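Two-component sensor histidine kinase (Nostoc sp., PDB 3OLO) is probably a sensor histidine kinase that autophosphorylates on histidine in a two-component system, its PAS domain perhaps sensing a signal. Local coordinates at residues 56-59 with 60-64. Sequence-based numbering, arbitrary orientation.
Sequences MNLQ and DIDVD
N57 and D60 are joined by two bonds where overlapping type I beta turns, 57-60 and 58-61, shape the loop between helices 50-53 and 70-76 of the PAS fold. D60 N donates to N57 O (2.9 Å), and N57 N to D60 OD2 at 2.9 Å, nearly straight at 166° but reaching the carboxylate from above its plane. The D60 torsion explains this reach: chi1 of -59° sets CG beside the backbone N and turns the carboxylate back over N57. An Asx turn sits beside these bonds, N57 OD1 accepting from Q59 N at 2.9 Å, while N57 ND2 is held by the carbonyl of N32.

The second beta turn is closed by I61 N to L58 O (3.0 Å). L58 O also accepts from D62 N at 2.7 Å, so two amides grip this one carbonyl: D62 N nearly in line with the C=O bond, I61 N from above the carbonyl plane.

Apolar contact comes from M56, a selenomethionine whose chain bends at chi3 (69°) and brings CE to 3.6 Å from I61 CD1, the two side chains crossing at about a right angle. Both also touch Y48 and F35. L58 CG lies 3.9 Å from D62 CB.

The polar end of D62 turns elsewhere, to T83 and H68, and its OD1 closes a second Asx turn by accepting from D64 N at 2.9 Å, on the anti side of the carboxylate but well out of its plane.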
# COMPACT_ATOMS: atom_id res chain seq x y z
N MSE A 56 17.33 -3.74 11.32
CA MSE A 56 18.33 -3.72 10.27
C MSE A 56 18.38 -2.38 9.54
O MSE A 56 17.54 -1.51 9.74
CB MSE A 56 18.09 -4.86 9.28
CG MSE A 56 18.50 -6.24 9.83
SE MSE A 56 17.87 -7.75 8.74
CE MSE A 56 18.96 -7.47 7.15
N ASN A 57 19.40 -2.23 8.71
CA ASN A 57 19.62 -1.04 7.90
C ASN A 57 19.57 -1.42 6.43
O ASN A 57 19.87 -2.56 6.08
CB ASN A 57 20.99 -0.46 8.21
CG ASN A 57 21.16 0.94 7.70
OD1 ASN A 57 21.67 1.18 6.60
ND2 ASN A 57 20.74 1.90 8.51
N LEU A 58 19.21 -0.46 5.58
CA LEU A 58 19.26 -0.65 4.13
C LEU A 58 20.62 -1.18 3.69
O LEU A 58 20.73 -1.97 2.75
CB LEU A 58 18.99 0.67 3.42
CG LEU A 58 19.03 0.59 1.90
CD1 LEU A 58 17.97 -0.39 1.42
CD2 LEU A 58 18.84 1.98 1.26
N GLN A 59 21.66 -0.75 4.39
CA GLN A 59 23.01 -1.12 4.04
C GLN A 59 23.27 -2.62 4.23
O GLN A 59 24.25 -3.16 3.71
CB GLN A 59 23.98 -0.31 4.89
CG GLN A 59 25.43 -0.50 4.53
CD GLN A 59 26.36 0.40 5.34
OE1 GLN A 59 27.46 0.73 4.90
NE2 GLN A 59 25.91 0.80 6.53
N ASP A 60 22.41 -3.29 4.98
CA ASP A 60 22.54 -4.74 5.20
C ASP A 60 21.94 -5.56 4.06
O ASP A 60 22.15 -6.77 4.00
CB ASP A 60 21.85 -5.15 6.51
CG ASP A 60 22.42 -4.43 7.71
OD1 ASP A 60 23.64 -4.19 7.75
OD2 ASP A 60 21.63 -4.11 8.63
N ILE A 61 21.15 -4.90 3.20
CA ILE A 61 20.45 -5.53 2.08
C ILE A 61 20.98 -5.00 0.74
O ILE A 61 21.20 -5.74 -0.21
CB ILE A 61 18.94 -5.16 2.11
CG1 ILE A 61 18.33 -5.46 3.48
CG2 ILE A 61 18.17 -5.88 1.01
CD1 ILE A 61 18.04 -6.89 3.72
N ASP A 62 21.13 -3.69 0.66
CA ASP A 62 21.54 -3.04 -0.58
C ASP A 62 23.04 -3.22 -0.76
O ASP A 62 23.85 -2.52 -0.16
CB ASP A 62 21.18 -1.56 -0.54
CG ASP A 62 21.45 -0.85 -1.85
OD1 ASP A 62 22.17 -1.41 -2.70
OD2 ASP A 62 20.95 0.27 -2.02
N VAL A 63 23.40 -4.20 -1.58
CA VAL A 63 24.80 -4.50 -1.86
C VAL A 63 25.57 -3.27 -2.35
O VAL A 63 26.75 -3.13 -2.07
CB VAL A 63 24.90 -5.59 -2.95
CG1 VAL A 63 26.36 -5.88 -3.26
CG2 VAL A 63 24.20 -6.85 -2.48
N ASP A 64 24.90 -2.40 -3.08
CA ASP A 64 25.58 -1.27 -3.70
C ASP A 64 25.32 0.04 -2.97
O ASP A 64 25.47 1.12 -3.55
CB ASP A 64 25.19 -1.17 -5.17
CG ASP A 64 25.66 -2.37 -5.97
OD1 ASP A 64 26.77 -2.89 -5.68
OD2 ASP A 64 24.93 -2.80 -6.88